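Local coordinates for PBP domain-containing protein (PDB 3MUQ) that is of unknown function but probably acts as a periplasmic-binding-protein-like receptor for a small ligand, perhaps an anion, at residues Tyr83-Ile88 with Lys193-Tyr198; Glu102-Val107 with Ile186-Asp191; Arg79-Asn84 with Trp222-Arg227; Leu21-Pro26 with Gln229-Gly234. One frame throughout, in Å; residues are numbered along the deposited sequence.

Contact 1. Residues Tyr83-Ile88 with Lys193-Tyr198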
# COMPACT_ATOMS: atom_id res chain seq x y z
N TYR A 83 -5.93 -0.22 -1.69
CA TYR A 83 -7.35 -0.22 -1.36
C TYR A 83 -8.04 0.91 -2.11
O TYR A 83 -7.96 2.06 -1.70
CB TYR A 83 -7.55 -0.04 0.15
CG TYR A 83 -7.00 -1.16 1.00
CD1 TYR A 83 -7.82 -2.20 1.42
CD2 TYR A 83 -5.65 -1.20 1.36
CE1 TYR A 83 -7.33 -3.24 2.19
CE2 TYR A 83 -5.16 -2.22 2.12
CZ TYR A 83 -6.00 -3.24 2.54
OH TYR A 83 -5.49 -4.27 3.30
N ASN A 84 -8.71 0.59 -3.21
CA ASN A 84 -9.49 1.58 -3.96
C ASN A 84 -10.81 1.93 -3.28
O ASN A 84 -11.67 1.06 -3.11
CB ASN A 84 -9.77 1.08 -5.38
CG ASN A 84 -8.68 1.44 -6.35
OD1 ASN A 84 -7.80 2.25 -6.04
ND2 ASN A 84 -8.74 0.86 -7.54
N ASP A 85 -10.97 3.20 -2.91
CA ASP A 85 -12.03 3.65 -2.02
C ASP A 85 -12.68 4.90 -2.65
O ASP A 85 -12.13 5.99 -2.60
CB ASP A 85 -11.40 3.97 -0.66
CG ASP A 85 -12.39 4.52 0.36
OD1 ASP A 85 -13.62 4.30 0.22
OD2 ASP A 85 -11.91 5.16 1.33
N PHE A 86 -13.85 4.72 -3.26
CA PHE A 86 -14.50 5.80 -4.01
C PHE A 86 -15.78 6.26 -3.33
O PHE A 86 -16.48 5.46 -2.71
CB PHE A 86 -14.78 5.36 -5.45
CG PHE A 86 -13.55 5.16 -6.27
CD1 PHE A 86 -12.93 6.25 -6.89
CD2 PHE A 86 -12.99 3.90 -6.43
CE1 PHE A 86 -11.78 6.08 -7.64
CE2 PHE A 86 -11.83 3.71 -7.18
CZ PHE A 86 -11.22 4.81 -7.79
N VAL A 87 -16.08 7.55 -3.45
CA VAL A 87 -17.32 8.10 -2.90
C VAL A 87 -17.99 9.00 -3.92
O VAL A 87 -17.33 9.52 -4.82
CB VAL A 87 -17.07 8.91 -1.60
CG1 VAL A 87 -16.41 8.02 -0.53
CG2 VAL A 87 -16.22 10.15 -1.88
N ILE A 88 -19.30 9.18 -3.78
CA ILE A 88 -20.05 10.07 -4.65
C ILE A 88 -20.32 11.34 -3.86
O ILE A 88 -20.95 11.30 -2.81
CB ILE A 88 -21.41 9.49 -5.10
CG1 ILE A 88 -21.25 8.12 -5.77
CG2 ILE A 88 -22.14 10.49 -6.03
CD1 ILE A 88 -20.26 8.09 -6.96
N LYS A 193 -19.16 -2.06 -4.68
CA LYS A 193 -18.47 -1.73 -5.92
C LYS A 193 -17.51 -0.55 -5.74
O LYS A 193 -16.59 -0.36 -6.53
CB LYS A 193 -19.46 -1.41 -7.03
CG LYS A 193 -20.43 -2.53 -7.35
CD LYS A 193 -20.88 -2.43 -8.79
CE LYS A 193 -22.34 -2.81 -8.94
NZ LYS A 193 -22.64 -4.10 -8.28
N LEU A 194 -17.74 0.24 -4.69
CA LEU A 194 -16.97 1.48 -4.47
C LEU A 194 -15.69 1.23 -3.67
O LEU A 194 -14.81 2.09 -3.59
CB LEU A 194 -17.84 2.54 -3.77
CG LEU A 194 -19.02 3.10 -4.60
CD1 LEU A 194 -19.84 4.12 -3.79
CD2 LEU A 194 -18.55 3.73 -5.89
N PHE A 195 -15.58 0.04 -3.08
CA PHE A 195 -14.42 -0.30 -2.28
C PHE A 195 -13.79 -1.61 -2.74
O PHE A 195 -14.37 -2.69 -2.63
CB PHE A 195 -14.78 -0.35 -0.79
CG PHE A 195 -13.58 -0.42 0.12
CD1 PHE A 195 -12.89 0.74 0.46
CD2 PHE A 195 -13.14 -1.64 0.61
CE1 PHE A 195 -11.77 0.68 1.30
CE2 PHE A 195 -12.03 -1.69 1.46
CZ PHE A 195 -11.35 -0.53 1.79
N ASN A 196 -12.59 -1.52 -3.28
CA ASN A 196 -11.92 -2.69 -3.83
C ASN A 196 -10.49 -2.84 -3.35
O ASN A 196 -9.59 -2.16 -3.84
CB ASN A 196 -11.94 -2.65 -5.36
CG ASN A 196 -13.30 -2.96 -5.92
OD1 ASN A 196 -13.72 -4.12 -5.94
ND2 ASN A 196 -14.02 -1.93 -6.35
N PRO A 197 -10.28 -3.75 -2.40
CA PRO A 197 -8.94 -4.17 -2.00
C PRO A 197 -8.36 -5.10 -3.07
O PRO A 197 -9.03 -6.07 -3.47
CB PRO A 197 -9.20 -5.00 -0.73
CG PRO A 197 -10.72 -5.08 -0.57
CD PRO A 197 -11.33 -4.62 -1.85
N TYR A 198 -7.14 -4.82 -3.53
CA TYR A 198 -6.46 -5.65 -4.52
C TYR A 198 -5.42 -6.53 -3.87
O TYR A 198 -4.65 -6.07 -3.03
CB TYR A 198 -5.76 -4.78 -5.55
CG TYR A 198 -6.68 -4.25 -6.62
CD1 TYR A 198 -7.64 -3.30 -6.30
CD2 TYR A 198 -6.60 -4.69 -7.93
CE1 TYR A 198 -8.51 -2.82 -7.26
CE2 TYR A 198 -7.46 -4.20 -8.90
CZ TYR A 198 -8.41 -3.27 -8.55
OH TYR A 198 -9.27 -2.77 -9.50
O HOH W 1 -11.12 -0.38 -8.41
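Phe195 lays its ring between Tyr83 and Asp85 of the facing strand, its CZ 3.9 Å from Tyr83 CD1 and its CD1 3.6 Å from Asp85 OD1. CG lies anti to the backbone N (chi1 -168°), which turns the ring back over strand 83-88. The carboxylate of Asp85 meets the ring at its edge, with the two planes 74° apart. Pro197 CB continues this face, touching Tyr83 CD1 at 3.8 Å and crossing that side chain at about a right angle.

Beneath the rings runs an antiparallel pairing. Asn84 and Asn196 form the hydrogen-bonded pair, in which Asn196 N reaches Asn84 O at 2.7 Å and Asn84 N returns a bond to Asn196 O at 3.0 Å. Phe86 N then bonds to Leu194 O at 2.8 Å. On the opposite face a water bridges Asn84 ND2 and Tyr198 OH.

Asp85 OD2 makes a salt bridge with Arg172 of the same chain. It also bonds to Asn225 ND2 of the second subunit, as Tyr83 OH does to Lys80 N of that subunit, so this face also serves the dimer. Strand 78-90 is long and runs from one lobe toward the other, in keeping with a hinge strand of a periplasmic-binding-protein fold. Helix 126-138 packs on Phe86 and Asn196, and strand 185-188 meets Leu194 and continues the sheet along Ile88.

Contact 2. Residues Glu102-Val107 with Ile186-Asp191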
# COMPACT_ATOMS: atom_id res chain seq x y z
N GLU A 102 -29.88 2.71 -3.11
CA GLU A 102 -29.36 1.44 -2.63
C GLU A 102 -28.02 1.08 -3.24
O GLU A 102 -27.11 0.64 -2.54
CB GLU A 102 -30.35 0.31 -2.90
CG GLU A 102 -31.61 0.37 -2.06
CD GLU A 102 -32.66 -0.60 -2.55
OE1 GLU A 102 -33.52 -0.19 -3.37
OE2 GLU A 102 -32.63 -1.78 -2.12
N SER A 103 -27.91 1.24 -4.56
CA SER A 103 -26.68 0.90 -5.26
C SER A 103 -26.11 2.12 -5.95
O SER A 103 -26.81 3.11 -6.13
CB SER A 103 -26.92 -0.21 -6.27
OG SER A 103 -27.65 0.27 -7.39
N VAL A 104 -24.84 2.05 -6.34
CA VAL A 104 -24.23 3.15 -7.06
C VAL A 104 -24.79 3.18 -8.48
O VAL A 104 -24.83 4.23 -9.13
CB VAL A 104 -22.68 3.06 -7.05
CG1 VAL A 104 -22.21 1.81 -7.76
CG2 VAL A 104 -22.08 4.30 -7.68
N LEU A 105 -25.25 2.03 -8.98
CA LEU A 105 -25.85 2.02 -10.31
C LEU A 105 -27.19 2.78 -10.31
O LEU A 105 -27.49 3.51 -11.25
CB LEU A 105 -26.00 0.59 -10.85
CG LEU A 105 -24.71 -0.24 -10.98
CD1 LEU A 105 -25.03 -1.50 -11.75
CD2 LEU A 105 -23.59 0.52 -11.69
N ASP A 106 -27.97 2.64 -9.24
CA ASP A 106 -29.16 3.48 -9.06
C ASP A 106 -28.78 4.97 -9.03
O ASP A 106 -29.46 5.82 -9.62
CB ASP A 106 -29.90 3.12 -7.77
CG ASP A 106 -30.58 1.76 -7.86
OD1 ASP A 106 -30.76 1.26 -8.99
OD2 ASP A 106 -30.91 1.19 -6.79
N VAL A 107 -27.69 5.28 -8.34
CA VAL A 107 -27.23 6.66 -8.26
C VAL A 107 -26.91 7.21 -9.65
O VAL A 107 -27.37 8.29 -10.03
CB VAL A 107 -26.02 6.82 -7.30
CG1 VAL A 107 -25.47 8.22 -7.40
CG2 VAL A 107 -26.44 6.51 -5.84
N ILE A 186 -20.13 14.26 0.90
CA ILE A 186 -20.29 12.88 0.48
C ILE A 186 -21.78 12.55 0.55
O ILE A 186 -22.41 12.69 1.60
CB ILE A 186 -19.52 11.92 1.40
CG1 ILE A 186 -18.01 12.12 1.23
CG2 ILE A 186 -19.90 10.46 1.10
CD1 ILE A 186 -17.21 11.32 2.24
N LEU A 187 -22.35 12.11 -0.57
CA LEU A 187 -23.79 11.86 -0.58
C LEU A 187 -24.09 10.38 -0.69
O LEU A 187 -25.18 9.95 -0.34
CB LEU A 187 -24.48 12.62 -1.72
CG LEU A 187 -24.53 14.14 -1.64
CD1 LEU A 187 -25.20 14.68 -2.87
CD2 LEU A 187 -25.26 14.59 -0.38
N PHE A 188 -23.14 9.60 -1.19
CA PHE A 188 -23.35 8.17 -1.28
C PHE A 188 -22.04 7.39 -1.23
O PHE A 188 -21.07 7.74 -1.91
CB PHE A 188 -24.11 7.82 -2.56
CG PHE A 188 -24.33 6.35 -2.76
CD1 PHE A 188 -25.47 5.74 -2.26
CD2 PHE A 188 -23.40 5.58 -3.43
CE1 PHE A 188 -25.69 4.38 -2.44
CE2 PHE A 188 -23.60 4.22 -3.61
CZ PHE A 188 -24.76 3.62 -3.12
N GLN A 189 -22.00 6.35 -0.41
CA GLN A 189 -20.81 5.52 -0.30
C GLN A 189 -21.13 4.08 0.13
O GLN A 189 -20.23 3.28 0.38
CB GLN A 189 -19.77 6.15 0.66
CG GLN A 189 -20.27 6.39 2.08
CD GLN A 189 -19.19 6.97 2.98
OE1 GLN A 189 -18.03 6.54 2.93
NE2 GLN A 189 -19.56 7.95 3.80
N GLY A 190 -22.42 3.76 0.18
CA GLY A 190 -22.83 2.42 0.57
C GLY A 190 -22.96 1.42 -0.56
O GLY A 190 -24.08 1.01 -0.91
N ASP A 191 -21.84 1.01 -1.14
CA ASP A 191 -21.85 0.04 -2.23
C ASP A 191 -20.49 -0.65 -2.35
O ASP A 191 -19.45 0.01 -2.44
CB ASP A 191 -22.28 0.71 -3.55
CG ASP A 191 -22.66 -0.29 -4.65
OD1 ASP A 191 -22.06 -1.38 -4.76
OD2 ASP A 191 -23.57 0.01 -5.45
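Val104 and Asp191 carry the polar part of the contact. Val104 N donates to Asp191 OD2 at 2.6 Å, nearly straight at 166°; OD2 accepts through its anti lone pair, away from the other carboxylate oxygen. The same OD2 lies 3.2 Å from Val104 CG1, so the carboxylate is set closely against the first turn of the helix. Its second oxygen, OD1, takes the backbone N of Lys193, and the two bonds together fix how the group is rotated.

This is a helix N-terminus capped from within its own segment and bonded from across the contact. Ser103 is the N-cap, its OG accepting from Asp106 N at 3.0 Å, while Asp191 reaches across from the loop after strand 185-188 to another amide of the first turn. A carboxylate here would probably be stabilised by the helix dipole.

Contacts round the Phe188 ring make up the rest. The apolar ones come from Val107, whose CG2 stands over one face in a CH-pi contact, 3.8 Å from the centroid and 14° off the normal, and from Val104, whose CB touches Phe188 CE2. Of the backbone atoms, Gly190 N covers the opposite face and Glu102 O lies in plane at the edge. Phe188 also belongs to a classic beta bulge, pairing together with Leu187 against Ile88 of strand 78-90.

Contact 3. Residues Arg79-Asn84 with Trp222-Arg227; sequences RKLMYN and WLVNPR
Val224 and Leu81, the two residues with most surface buried here, meet through the ends of their side chains: Val224 CG1 lies 4.3 Å from Leu81 CD2. The valine sits in the last turn of helix 213-224 and points at the strand with both methyls in use. CG1 is anti to its own carbonyl carbon (chi1 -59°) and also approaches Arg79 CB at 4.0 Å, whereas CG2 comes obliquely to the guanidinium, 4.1 Å from Arg79 NH1. The valine thus spans the arginine from the root of its side chain to its head, crossing it at about a right angle.

Leu81 makes the closer apolar touch on Leu223, where its CD2 reaches Leu223 CB at 3.6 Å, the two side chains meeting obliquely. Strand 78-90 here lies in the mixed sheet of one lobe of a periplasmic-binding-protein-like fold, with helix 213-224 packed against it; Met59 of strand 57-60 touches both leucines, and Ile232 of helix 226-236 adds to the packing on Leu81. Across the two segments the contact is wholly one of van der Waals touches.

Arg79, the third contributor, meets the valine at both ends of its side chain, and its charge is answered on the same helix: NH1 makes a salt bridge with Asp221 and a hydrogen bond to Ser220 OG. The bend at chi2 (147°) helps carry the guanidinium past Val224 to Asp221. Just beyond Val224 the helix breaks at Asn225, whose OD1 accepts from Gly173 N of the second subunit, while Val224 O bonds to Arg236 NH2 of that subunit.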
# COMPACT_ATOMS: atom_id res chain seq x y z
N ARG A 79 -0.59 -10.61 -0.90
CA ARG A 79 -0.21 -9.28 -0.49
C ARG A 79 -1.22 -8.29 -1.01
O ARG A 79 -1.63 -8.36 -2.17
CB ARG A 79 1.17 -8.92 -1.01
CG ARG A 79 2.29 -9.55 -0.20
CD ARG A 79 3.44 -9.87 -1.08
NE ARG A 79 4.58 -10.39 -0.34
CZ ARG A 79 5.81 -10.42 -0.83
NH1 ARG A 79 6.03 -9.96 -2.06
NH2 ARG A 79 6.82 -10.90 -0.11
N LYS A 80 -1.60 -7.37 -0.13
CA LYS A 80 -2.51 -6.30 -0.52
C LYS A 80 -1.73 -5.23 -1.28
O LYS A 80 -0.74 -4.72 -0.79
CB LYS A 80 -3.19 -5.73 0.72
CG LYS A 80 -4.06 -6.76 1.46
CD LYS A 80 -5.43 -6.90 0.80
CE LYS A 80 -6.25 -8.00 1.46
NZ LYS A 80 -7.66 -8.02 0.93
N LEU A 81 -2.16 -4.94 -2.50
CA LEU A 81 -1.52 -3.95 -3.35
C LEU A 81 -2.01 -2.53 -3.10
O LEU A 81 -1.24 -1.57 -3.17
CB LEU A 81 -1.80 -4.28 -4.82
CG LEU A 81 -0.79 -5.16 -5.53
CD1 LEU A 81 -1.18 -5.30 -6.99
CD2 LEU A 81 0.58 -4.54 -5.39
N MSE A 82 -3.30 -2.40 -2.86
CA MSE A 82 -3.91 -1.09 -2.75
C MSE A 82 -5.37 -1.26 -2.32
O MSE A 82 -5.97 -2.32 -2.53
CB MSE A 82 -3.83 -0.37 -4.11
CG MSE A 82 -4.79 -0.93 -5.15
SE MSE A 82 -4.67 -0.10 -6.93
CE MSE A 82 -3.66 -1.50 -7.78
N TYR A 83 -5.93 -0.22 -1.69
CA TYR A 83 -7.35 -0.22 -1.36
C TYR A 83 -8.04 0.91 -2.11
O TYR A 83 -7.96 2.06 -1.70
CB TYR A 83 -7.55 -0.04 0.15
CG TYR A 83 -7.00 -1.16 1.00
CD1 TYR A 83 -7.82 -2.20 1.42
CD2 TYR A 83 -5.65 -1.20 1.36
CE1 TYR A 83 -7.33 -3.24 2.19
CE2 TYR A 83 -5.16 -2.22 2.12
CZ TYR A 83 -6.00 -3.24 2.54
OH TYR A 83 -5.49 -4.27 3.30
N ASN A 84 -8.71 0.59 -3.21
CA ASN A 84 -9.49 1.58 -3.96
C ASN A 84 -10.81 1.93 -3.28
O ASN A 84 -11.67 1.06 -3.11
CB ASN A 84 -9.77 1.08 -5.38
CG ASN A 84 -8.68 1.44 -6.35
OD1 ASN A 84 -7.80 2.25 -6.04
ND2 ASN A 84 -8.74 0.86 -7.54
N TRP A 222 8.56 -6.39 -6.03
CA TRP A 222 8.68 -5.07 -6.64
C TRP A 222 7.39 -4.26 -6.45
O TRP A 222 7.44 -3.07 -6.12
CB TRP A 222 9.02 -5.23 -8.12
CG TRP A 222 9.22 -3.96 -8.90
CD1 TRP A 222 10.40 -3.29 -9.10
CD2 TRP A 222 8.22 -3.22 -9.63
NE1 TRP A 222 10.19 -2.17 -9.89
CE2 TRP A 222 8.87 -2.11 -10.23
CE3 TRP A 222 6.84 -3.39 -9.84
CZ2 TRP A 222 8.18 -1.16 -11.02
CZ3 TRP A 222 6.16 -2.46 -10.62
CH2 TRP A 222 6.83 -1.36 -11.21
N LEU A 223 6.25 -4.90 -6.65
CA LEU A 223 4.96 -4.21 -6.53
C LEU A 223 4.69 -3.61 -5.16
O LEU A 223 4.06 -2.55 -5.05
CB LEU A 223 3.80 -5.14 -6.90
CG LEU A 223 3.67 -5.56 -8.36
CD1 LEU A 223 2.70 -6.75 -8.50
CD2 LEU A 223 3.21 -4.38 -9.19
N VAL A 224 5.17 -4.28 -4.11
CA VAL A 224 4.92 -3.78 -2.74
C VAL A 224 6.07 -2.95 -2.17
O VAL A 224 5.96 -2.38 -1.09
CB VAL A 224 4.54 -4.91 -1.75
CG1 VAL A 224 3.26 -5.67 -2.21
CG2 VAL A 224 5.71 -5.86 -1.53
N ASN A 225 7.19 -2.89 -2.88
CA ASN A 225 8.27 -2.03 -2.43
C ASN A 225 8.06 -0.62 -2.98
O ASN A 225 7.29 -0.42 -3.93
CB ASN A 225 9.65 -2.62 -2.77
CG ASN A 225 10.12 -3.69 -1.73
OD1 ASN A 225 11.16 -3.52 -1.08
ND2 ASN A 225 9.36 -4.78 -1.60
N PRO A 226 8.70 0.38 -2.36
CA PRO A 226 8.39 1.77 -2.72
C PRO A 226 8.47 2.09 -4.21
O PRO A 226 7.68 2.91 -4.67
CB PRO A 226 9.40 2.58 -1.89
CG PRO A 226 9.61 1.75 -0.69
CD PRO A 226 9.61 0.31 -1.20
N ARG A 227 9.38 1.47 -4.95
CA ARG A 227 9.43 1.73 -6.40
C ARG A 227 8.11 1.42 -7.09
O ARG A 227 7.60 2.23 -7.87
CB ARG A 227 10.55 0.94 -7.08
CG ARG A 227 11.94 1.48 -6.82
CD ARG A 227 13.03 0.53 -7.33
NE ARG A 227 13.34 0.76 -8.73
CZ ARG A 227 14.21 1.67 -9.16
NH1 ARG A 227 14.85 2.44 -8.28
NH2 ARG A 227 14.45 1.81 -10.46

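Contact 4. Residues Leu21-Pro26 with Gln229-Gly234; sequences LDYLLP and QELING
Leu24 inserts its CD2 methyl against the Leu231 and Ile232 side of helix 229-234, reaching Leu231 CB at 3.5 Å and Ile232 CG1 at 3.8 Å. This is the tight part of the contact. Leu24 and Leu231 lie alongside each other, running in opposite senses, while Ile232, although its CB is directed away from helix 21-26, still offers CG1 to both methyls of Leu24. Leu223 of helix 213-224 also packs on Leu24, and Leu81 and Met82 of strand 78-90 lie against Ile232, so this half is continuous with the interior.

The two segments, parts of helices 20-32 and 226-236, run nearly antiparallel, at 159°, with axes 9.3 Å apart at their closest. They bring an early and a late part of the chain together in one lobe of the periplasmic-binding-protein-like fold.

Tyr23, an exposed residue beside the buried Leu24, marks the solvent side. With CG anti to the backbone N (chi1 -154°), its ring reaches out over helix 229-234, where Leu231 O stands 3.5 Å above one face, offset toward the rim. Leu231 CD2 lies at the ring edge, 3.6 Å from Tyr23 CE2. Farther out, Tyr23 OH comes to 3.7 Å from Gly234 CA; a residue without a side chain lets the phenol lie close to the helix backbone.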
# COMPACT_ATOMS: atom_id res chain seq x y z
N LEU A 21 -1.70 -1.76 -15.54
CA LEU A 21 -0.52 -2.52 -15.90
C LEU A 21 0.35 -1.80 -16.93
O LEU A 21 1.59 -1.93 -16.91
CB LEU A 21 -0.94 -3.93 -16.35
CG LEU A 21 -1.50 -4.71 -15.15
CD1 LEU A 21 -2.29 -5.94 -15.55
CD2 LEU A 21 -0.38 -5.07 -14.18
N ASP A 22 -0.28 -1.02 -17.80
CA ASP A 22 0.46 -0.20 -18.76
C ASP A 22 1.35 0.79 -18.03
O ASP A 22 2.36 1.23 -18.57
CB ASP A 22 -0.51 0.55 -19.67
CG ASP A 22 -1.30 -0.38 -20.56
OD1 ASP A 22 -0.87 -1.54 -20.72
OD2 ASP A 22 -2.34 0.05 -21.09
N TYR A 23 0.96 1.13 -16.81
CA TYR A 23 1.71 2.06 -15.98
C TYR A 23 2.88 1.38 -15.26
O TYR A 23 3.92 1.99 -15.04
CB TYR A 23 0.75 2.66 -14.94
CG TYR A 23 1.13 4.02 -14.42
CD1 TYR A 23 0.25 5.09 -14.52
CD2 TYR A 23 2.37 4.24 -13.83
CE1 TYR A 23 0.59 6.35 -14.03
CE2 TYR A 23 2.72 5.50 -13.34
CZ TYR A 23 1.83 6.55 -13.45
OH TYR A 23 2.18 7.79 -12.97
N LEU A 24 2.70 0.11 -14.90
CA LEU A 24 3.68 -0.62 -14.09
C LEU A 24 4.74 -1.39 -14.89
O LEU A 24 5.94 -1.34 -14.58
CB LEU A 24 2.96 -1.65 -13.21
CG LEU A 24 1.89 -1.04 -12.31
CD1 LEU A 24 1.35 -2.11 -11.39
CD2 LEU A 24 2.48 0.12 -11.52
N LEU A 25 4.28 -2.13 -15.89
CA LEU A 25 5.10 -3.14 -16.54
C LEU A 25 6.35 -2.63 -17.19
O LEU A 25 7.39 -3.28 -17.07
CB LEU A 25 4.28 -3.96 -17.53
CG LEU A 25 3.26 -4.82 -16.79
CD1 LEU A 25 2.57 -5.78 -17.72
CD2 LEU A 25 3.95 -5.56 -15.67
N PRO A 26 6.26 -1.50 -17.91
CA PRO A 26 7.44 -0.94 -18.56
C PRO A 26 8.57 -0.69 -17.57
O PRO A 26 9.72 -1.08 -17.84
CB PRO A 26 6.92 0.39 -19.13
CG PRO A 26 5.47 0.13 -19.40
CD PRO A 26 5.02 -0.79 -18.29
N GLN A 229 5.17 0.91 -5.63
CA GLN A 229 4.12 1.69 -4.97
C GLN A 229 4.05 3.10 -5.53
O GLN A 229 2.95 3.64 -5.71
CB GLN A 229 4.35 1.74 -3.45
CG GLN A 229 4.06 0.41 -2.75
CD GLN A 229 2.59 0.03 -2.83
OE1 GLN A 229 1.72 0.76 -2.34
NE2 GLN A 229 2.30 -1.11 -3.44
N GLU A 230 5.20 3.70 -5.81
CA GLU A 230 5.21 5.04 -6.42
C GLU A 230 4.38 5.04 -7.70
O GLU A 230 3.55 5.95 -7.93
CB GLU A 230 6.65 5.47 -6.71
CG GLU A 230 6.82 6.92 -7.14
CD GLU A 230 8.28 7.28 -7.38
OE1 GLU A 230 9.13 6.37 -7.36
OE2 GLU A 230 8.57 8.48 -7.59
N LEU A 231 4.58 4.02 -8.53
CA LEU A 231 3.86 3.93 -9.80
C LEU A 231 2.38 3.62 -9.63
O LEU A 231 1.54 4.19 -10.33
CB LEU A 231 4.52 2.89 -10.71
CG LEU A 231 5.95 3.32 -11.03
CD1 LEU A 231 6.75 2.18 -11.67
CD2 LEU A 231 5.91 4.55 -11.91
N ILE A 232 2.07 2.71 -8.71
CA ILE A 232 0.68 2.39 -8.39
C ILE A 232 -0.07 3.64 -7.89
O ILE A 232 -1.20 3.92 -8.33
CB ILE A 232 0.62 1.27 -7.32
CG1 ILE A 232 1.09 -0.05 -7.94
CG2 ILE A 232 -0.79 1.15 -6.73
CD1 ILE A 232 1.22 -1.16 -6.93
N ASN A 233 0.56 4.38 -6.99
CA ASN A 233 -0.04 5.60 -6.48
C ASN A 233 -0.20 6.62 -7.59
O ASN A 233 -1.26 7.25 -7.71
CB ASN A 233 0.79 6.20 -5.34
CG ASN A 233 0.69 5.39 -4.08
OD1 ASN A 233 -0.33 4.74 -3.81
ND2 ASN A 233 1.77 5.39 -3.29
N GLY A 234 0.85 6.78 -8.40
CA GLY A 234 0.78 7.69 -9.53
C GLY A 234 -0.45 7.40 -10.37
O GLY A 234 -1.15 8.32 -10.80

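How the contacts relate
Three of the four contacts draw on strand 78-90 or a strand beside it, yet their chemistry changes with place. Contact 1, its centre about 7 Å from the chain centre, is the one made by strand-to-strand hydrogen bonding; contact 2, its centre about 17 Å from the chain centre and on the opposite side of it from contacts 3 and 4, joins a helix start to a strand end through one charged side chain and an aromatic face. The two adjoin where Leu194 packs on Phe188. Contact 3 is buried and apolar, and contact 4 is partly exposed; they adjoin through Leu223 O and Gln229 NE2, joining helix 213-224 to helix 226-236. Contacts 1, 3 and 4 also reach the second subunit, whereas contact 2 does not.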